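Long-range contacts in malate dehydrogenase (PDB 3I0P), which probably catalyses the NAD-dependent interconversion of malate and oxaloacetate: residues Cys143-Arg148 / Leu282-Ile287; Asn164-Gly169 / Glu252-Met257. All blocks are in the same frame, centred on the assembly; numbering follows the deposited sequence.

Interaction 1 of 2, residues Cys143-Arg148 / Leu282-Ile287; sequences CGTNAR and LGHFFI. With NAD (nicotinamide-adenine-dinucleotide), chain B.
C143, G144 and T145 face F286, F285 and H284 in turn, as neighbouring antiparallel strands whose short-segment axes run at 176° to each other, 4.8 Å apart at closest. G144 and F285 form the hydrogen-bonded pair, with bonds from G144 N to F285 O (3.2 Å) and from F285 N to G144 O (3.1 Å); the pairs on either side are non-hydrogen-bonded.

The side chains differ by sheet face. On that of F285, chi1 of 70° swings the ring back across to the partner strand, so that one of its faces lies over the C143-G144 peptide, with the C143 CA at 4.2 Å from the ring centroid in a CH-pi contact. The aromatic thus spreads over a glycine, as in aromatic rescue of glycine. On the other face, T145 and H284 run side by side. T145 OG1, set opposite the backbone N by chi1 of -174°, accepts a hydrogen bond from H284 ND1 (2.8 Å), which lies nearly in the imidazole plane; H284 NE2 is hydrogen-bonded to S121 OG. C143 CB packs obliquely on F286 CD1.

Beyond the strand end, N146 curls its amide back toward G283: OD1 accepts G283 N at 2.9 Å, while N146 N donates to G283 O at 3.3 Å. L282 CD2 lies against the N146 carbonyl and A147.

T145 CG2 comes within 3.7 Å of NAD O7N. The bond from H284 ND1 to T145 OG1 would restrain the T145 rotamer, and with it the methyl beside the nicotinamide amide, joining the sheet core to the cofactor pocket.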
# COMPACT_ATOMS: atom_id res chain seq x y z
N CYS A 143 7.00 2.91 -6.01
CA CYS A 143 8.24 2.16 -6.04
C CYS A 143 8.55 1.56 -4.68
O CYS A 143 7.89 1.88 -3.69
CB CYS A 143 9.39 3.05 -6.53
SG CYS A 143 10.20 4.05 -5.29
N GLY A 144 9.53 0.66 -4.65
CA GLY A 144 9.90 -0.05 -3.42
C GLY A 144 11.11 -0.94 -3.64
O GLY A 144 11.63 -1.06 -4.76
N THR A 145 11.57 -1.56 -2.56
CA THR A 145 12.76 -2.39 -2.58
C THR A 145 12.58 -3.45 -1.51
O THR A 145 11.89 -3.21 -0.53
CB THR A 145 14.06 -1.56 -2.30
OG1 THR A 145 15.21 -2.39 -2.47
CG2 THR A 145 14.07 -0.97 -0.90
N ASN A 146 13.17 -4.62 -1.69
CA ASN A 146 13.31 -5.53 -0.56
C ASN A 146 14.63 -5.25 0.17
O ASN A 146 15.43 -4.44 -0.29
CB ASN A 146 13.11 -7.01 -0.92
CG ASN A 146 14.06 -7.53 -2.01
OD1 ASN A 146 14.96 -6.83 -2.50
ND2 ASN A 146 13.85 -8.79 -2.39
N ALA A 147 14.81 -5.88 1.33
CA ALA A 147 16.00 -5.69 2.15
C ALA A 147 16.23 -6.94 2.98
O ALA A 147 15.37 -7.82 3.00
CB ALA A 147 15.82 -4.47 3.05
N ARG A 148 17.38 -7.04 3.64
CA ARG A 148 17.69 -8.20 4.48
C ARG A 148 16.66 -8.40 5.58
O ARG A 148 16.11 -7.43 6.11
CB ARG A 148 19.10 -8.10 5.07
CG ARG A 148 19.26 -7.12 6.23
CD ARG A 148 20.68 -7.14 6.78
NE ARG A 148 20.98 -8.36 7.53
CZ ARG A 148 22.08 -8.56 8.27
NH1 ARG A 148 23.00 -7.60 8.36
NH2 ARG A 148 22.25 -9.71 8.91
N LEU A 282 19.98 -7.31 -4.13
CA LEU A 282 18.58 -6.93 -3.83
C LEU A 282 17.76 -6.68 -5.09
O LEU A 282 18.32 -6.52 -6.18
CB LEU A 282 18.56 -5.63 -3.03
CG LEU A 282 19.17 -5.51 -1.64
CD1 LEU A 282 19.22 -4.06 -1.25
CD2 LEU A 282 18.37 -6.27 -0.63
N GLY A 283 16.45 -6.59 -4.92
CA GLY A 283 15.56 -6.17 -6.00
C GLY A 283 14.84 -4.86 -5.70
O GLY A 283 14.77 -4.43 -4.54
N HIS A 284 14.34 -4.23 -6.77
CA HIS A 284 13.57 -2.99 -6.70
C HIS A 284 12.49 -3.02 -7.78
O HIS A 284 12.65 -3.71 -8.80
CB HIS A 284 14.44 -1.76 -7.03
CG HIS A 284 15.81 -1.75 -6.41
ND1 HIS A 284 16.04 -2.01 -5.07
CD2 HIS A 284 17.01 -1.42 -6.94
CE1 HIS A 284 17.33 -1.88 -4.82
NE2 HIS A 284 17.94 -1.51 -5.94
N PHE A 285 11.42 -2.25 -7.58
CA PHE A 285 10.44 -2.01 -8.64
C PHE A 285 10.08 -0.53 -8.72
O PHE A 285 10.15 0.19 -7.72
CB PHE A 285 9.16 -2.83 -8.44
CG PHE A 285 8.32 -2.39 -7.28
CD1 PHE A 285 7.23 -1.55 -7.48
CD2 PHE A 285 8.60 -2.83 -5.99
CE1 PHE A 285 6.42 -1.14 -6.41
CE2 PHE A 285 7.80 -2.43 -4.91
CZ PHE A 285 6.71 -1.59 -5.11
N PHE A 286 9.71 -0.09 -9.93
CA PHE A 286 9.38 1.31 -10.20
C PHE A 286 8.22 1.38 -11.17
O PHE A 286 8.31 0.87 -12.30
CB PHE A 286 10.59 2.05 -10.77
CG PHE A 286 11.82 1.91 -9.93
CD1 PHE A 286 12.01 2.71 -8.82
CD2 PHE A 286 12.79 0.96 -10.26
CE1 PHE A 286 13.14 2.58 -8.03
CE2 PHE A 286 13.92 0.83 -9.48
CZ PHE A 286 14.10 1.64 -8.35
N ILE A 287 7.13 2.02 -10.73
CA ILE A 287 5.93 2.19 -11.53
C ILE A 287 5.69 3.67 -11.78
O ILE A 287 5.78 4.47 -10.87
CB ILE A 287 4.69 1.57 -10.83
CG1 ILE A 287 4.86 0.07 -10.62
CG2 ILE A 287 3.39 1.87 -11.61
CD1 ILE A 287 3.66 -0.57 -9.94
PA NAD B . 8.40 7.50 8.75
O1A NAD B . 9.41 8.57 9.07
O2A NAD B . 7.76 6.76 9.88
O5B NAD B . 7.27 8.20 7.84
C5B NAD B . 7.65 8.99 6.70
C4B NAD B . 6.47 9.29 5.77
O4B NAD B . 5.27 9.55 6.51
C3B NAD B . 6.69 10.52 4.93
O3B NAD B . 6.00 10.35 3.68
C2B NAD B . 6.06 11.63 5.73
O2B NAD B . 5.64 12.72 4.90
C1B NAD B . 4.86 10.92 6.34
N9A NAD B . 4.39 11.48 7.64
C8A NAD B . 5.07 11.53 8.79
N7A NAD B . 4.27 12.08 9.73
C5A NAD B . 3.07 12.36 9.16
C6A NAD B . 1.87 12.91 9.61
N6A NAD B . 1.73 13.32 10.89
N1A NAD B . 0.84 13.06 8.75
C2A NAD B . 0.95 12.68 7.47
N3A NAD B . 2.09 12.14 7.01
C4A NAD B . 3.16 11.97 7.83
O3 NAD B . 9.01 6.43 7.68
PN NAD B . 10.18 5.32 7.91
O1N NAD B . 9.54 3.96 7.76
O2N NAD B . 11.00 5.65 9.13
O5D NAD B . 11.15 5.53 6.65
C5D NAD B . 12.12 6.58 6.63
C4D NAD B . 13.01 6.46 5.39
O4D NAD B . 13.75 5.25 5.43
C3D NAD B . 12.20 6.44 4.10
O3D NAD B . 12.69 7.48 3.25
C2D NAD B . 12.42 5.04 3.52
O2D NAD B . 12.50 4.98 2.08
C1D NAD B . 13.75 4.66 4.12
N1N NAD B . 13.94 3.21 4.15
C2N NAD B . 14.75 2.66 3.21
C3N NAD B . 14.97 1.28 3.20
C7N NAD B . 15.86 0.65 2.17
O7N NAD B . 16.03 -0.57 2.20
N7N NAD B . 16.45 1.41 1.26
C4N NAD B . 14.34 0.48 4.16
C5N NAD B . 13.51 1.08 5.11
C6N NAD B . 13.32 2.46 5.08

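Interaction 2 of 2, residues Asn164-Gly169 / Glu252-Met257; sequences NPLAIG and EFVEIM. With NAD (nicotinamide-adenine-dinucleotide), chain B.
N164 meets E255 through a side-chain hydrogen bond, the one polar link between the 164-169 segment and the 252-257 helix. N164 ND2 donates to E255 OE2 at 2.8 Å, with 166° at the hydrogen. The acceptor lies close to the amide plane, whereas the approach to the carboxylate is on its anti side and tilted out of its plane; the two flat groups are turned 39° against each other. In E255 the bend at chi2 (78°) turns the carboxylate toward the asparagine amide. N164 ND2 is also hydrogen-bonded to S251 O, and E255 OE1 is held by N146 ND2 and L267 N. The buried carboxylate is thus gripped through both oxygens by uncharged donors, which would be expected to stabilise its negative charge.

These contacts set helix 244-259 across the sheet face that carries L166, at the beginning of strand 166-170, where a loop residue leads into the strand. The mixed sheet holding this strand is part of the malate/L-lactate dehydrogenase domain, whose family is known for an NAD-binding fold unlike the classical Rossmann type.

Apolar contact centres on V254, which lies alongside N164, the two side chains pointing opposite ways. Its CG1 rests on N164 CB at 3.5 Å and on P165 O at 3.7 Å, while CG2 is 4.2 Å from L166 CB. L166 CD1 reaches F253 CE2 obliquely, at 4.3 Å. F253 also packs on I168 of the second subunit, so this flank borders the dimer interface.

Cofactor contact belongs to P165, which points away from the helix: its CG sits over one face of the nicotinamide ring, 3.5 Å from NAD C3N.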
# COMPACT_ATOMS: atom_id res chain seq x y z
N ASN A 164 11.24 -3.36 3.83
CA ASN A 164 10.46 -3.28 2.60
C ASN A 164 9.65 -2.00 2.44
O ASN A 164 8.42 -2.02 2.56
CB ASN A 164 9.58 -4.52 2.48
CG ASN A 164 10.40 -5.78 2.25
OD1 ASN A 164 11.63 -5.75 2.32
ND2 ASN A 164 9.72 -6.89 1.95
N PRO A 165 10.33 -0.87 2.17
CA PRO A 165 9.61 0.38 2.07
C PRO A 165 8.82 0.49 0.77
O PRO A 165 9.15 -0.16 -0.23
CB PRO A 165 10.72 1.44 2.13
CG PRO A 165 11.89 0.78 1.53
CD PRO A 165 11.78 -0.69 1.91
N LEU A 166 7.78 1.32 0.83
CA LEU A 166 6.95 1.65 -0.30
C LEU A 166 6.91 3.16 -0.35
O LEU A 166 6.68 3.81 0.67
CB LEU A 166 5.55 1.09 -0.08
CG LEU A 166 4.48 1.29 -1.14
CD1 LEU A 166 4.85 0.56 -2.42
CD2 LEU A 166 3.14 0.78 -0.58
N ALA A 167 7.18 3.73 -1.52
CA ALA A 167 7.05 5.17 -1.72
C ALA A 167 6.07 5.45 -2.84
O ALA A 167 6.03 4.71 -3.83
CB ALA A 167 8.38 5.79 -2.02
N ILE A 168 5.26 6.50 -2.65
CA ILE A 168 4.24 6.91 -3.62
C ILE A 168 4.33 8.41 -3.81
O ILE A 168 4.11 9.17 -2.85
CB ILE A 168 2.81 6.56 -3.13
CG1 ILE A 168 2.69 5.07 -2.82
CG2 ILE A 168 1.76 7.00 -4.16
CD1 ILE A 168 1.66 4.78 -1.76
N GLY A 169 4.66 8.83 -5.03
CA GLY A 169 4.77 10.26 -5.36
C GLY A 169 3.65 10.69 -6.28
O GLY A 169 3.42 10.08 -7.32
N GLU A 252 4.95 -8.13 2.26
CA GLU A 252 5.10 -9.19 1.27
C GLU A 252 4.86 -8.70 -0.16
O GLU A 252 5.60 -9.08 -1.08
CB GLU A 252 4.21 -10.40 1.58
CG GLU A 252 4.46 -11.54 0.60
CD GLU A 252 3.60 -12.76 0.82
OE1 GLU A 252 2.86 -12.86 1.83
OE2 GLU A 252 3.67 -13.64 -0.05
N PHE A 253 3.83 -7.86 -0.33
CA PHE A 253 3.56 -7.19 -1.61
C PHE A 253 4.84 -6.58 -2.14
O PHE A 253 5.26 -6.88 -3.26
CB PHE A 253 2.46 -6.13 -1.43
CG PHE A 253 2.35 -5.15 -2.58
CD1 PHE A 253 1.97 -5.58 -3.85
CD2 PHE A 253 2.59 -3.79 -2.38
CE1 PHE A 253 1.86 -4.66 -4.90
CE2 PHE A 253 2.48 -2.87 -3.43
CZ PHE A 253 2.11 -3.31 -4.69
N VAL A 254 5.48 -5.75 -1.32
CA VAL A 254 6.73 -5.11 -1.71
C VAL A 254 7.78 -6.15 -2.13
O VAL A 254 8.41 -6.01 -3.20
CB VAL A 254 7.26 -4.20 -0.59
CG1 VAL A 254 8.70 -3.78 -0.87
CG2 VAL A 254 6.36 -2.98 -0.45
N GLU A 255 7.94 -7.19 -1.32
CA GLU A 255 8.88 -8.26 -1.58
C GLU A 255 8.67 -8.92 -2.94
O GLU A 255 9.63 -9.10 -3.71
CB GLU A 255 8.77 -9.31 -0.47
CG GLU A 255 9.83 -10.40 -0.51
CD GLU A 255 11.16 -9.93 0.05
OE1 GLU A 255 12.20 -10.35 -0.49
OE2 GLU A 255 11.17 -9.14 1.03
N ILE A 256 7.42 -9.29 -3.23
CA ILE A 256 7.07 -9.96 -4.49
C ILE A 256 7.33 -9.05 -5.68
O ILE A 256 7.93 -9.47 -6.66
CB ILE A 256 5.62 -10.43 -4.48
CG1 ILE A 256 5.45 -11.58 -3.48
CG2 ILE A 256 5.18 -10.86 -5.87
CD1 ILE A 256 4.01 -11.88 -3.17
N MET A 257 6.89 -7.80 -5.58
CA MET A 257 7.12 -6.81 -6.63
C MET A 257 8.61 -6.58 -6.87
O MET A 257 9.03 -6.34 -7.99
CB MET A 257 6.45 -5.47 -6.27
CG MET A 257 4.93 -5.51 -6.12
SD MET A 257 4.11 -5.73 -7.70
CE MET A 257 3.95 -4.03 -8.25
PA NAD B . 8.40 7.50 8.75
O1A NAD B . 9.41 8.57 9.07
O2A NAD B . 7.76 6.76 9.88
O5B NAD B . 7.27 8.20 7.84
C5B NAD B . 7.65 8.99 6.70
C4B NAD B . 6.47 9.29 5.77
O4B NAD B . 5.27 9.55 6.51
C3B NAD B . 6.69 10.52 4.93
O3B NAD B . 6.00 10.35 3.68
C2B NAD B . 6.06 11.63 5.73
O2B NAD B . 5.64 12.72 4.90
C1B NAD B . 4.86 10.92 6.34
N9A NAD B . 4.39 11.48 7.64
C8A NAD B . 5.07 11.53 8.79
N7A NAD B . 4.27 12.08 9.73
C5A NAD B . 3.07 12.36 9.16
C6A NAD B . 1.87 12.91 9.61
N6A NAD B . 1.73 13.32 10.89
N1A NAD B . 0.84 13.06 8.75
C2A NAD B . 0.95 12.68 7.47
N3A NAD B . 2.09 12.14 7.01
C4A NAD B . 3.16 11.97 7.83
O3 NAD B . 9.01 6.43 7.68
PN NAD B . 10.18 5.32 7.91
O1N NAD B . 9.54 3.96 7.76
O2N NAD B . 11.00 5.65 9.13
O5D NAD B . 11.15 5.53 6.65
C5D NAD B . 12.12 6.58 6.63
C4D NAD B . 13.01 6.46 5.39
O4D NAD B . 13.75 5.25 5.43
C3D NAD B . 12.20 6.44 4.10
O3D NAD B . 12.69 7.48 3.25
C2D NAD B . 12.42 5.04 3.52
O2D NAD B . 12.50 4.98 2.08
C1D NAD B . 13.75 4.66 4.12
N1N NAD B . 13.94 3.21 4.15
C2N NAD B . 14.75 2.66 3.21
C3N NAD B . 14.97 1.28 3.20
C7N NAD B . 15.86 0.65 2.17
O7N NAD B . 16.03 -0.57 2.20
N7N NAD B . 16.45 1.41 1.26
C4N NAD B . 14.34 0.48 4.16
C5N NAD B . 13.51 1.08 5.11
C6N NAD B . 13.32 2.46 5.08

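Overall arrangement
From the N terminus, strand 139-145 comes first and passes into the loop 146-148; its partner in interaction 1 arrives much later as strand 282-290, with 134 residues separating the nearest ends of the two segments. Within that long loop the chain returns as strand 166-170, and interaction 2 joins its beginning to helix 244-259, the nearest segment ends being 83 residues apart, so the second loop nests inside the first. The two contacts lie about 6 Å apart, centre to centre, and touch directly: C143 O probably accepts a hydrogen bond from A167 N, and T145 O packs on V254 CG1. Together they tie three adjacent strands of the mixed sheet to one helix, and each borders NAD.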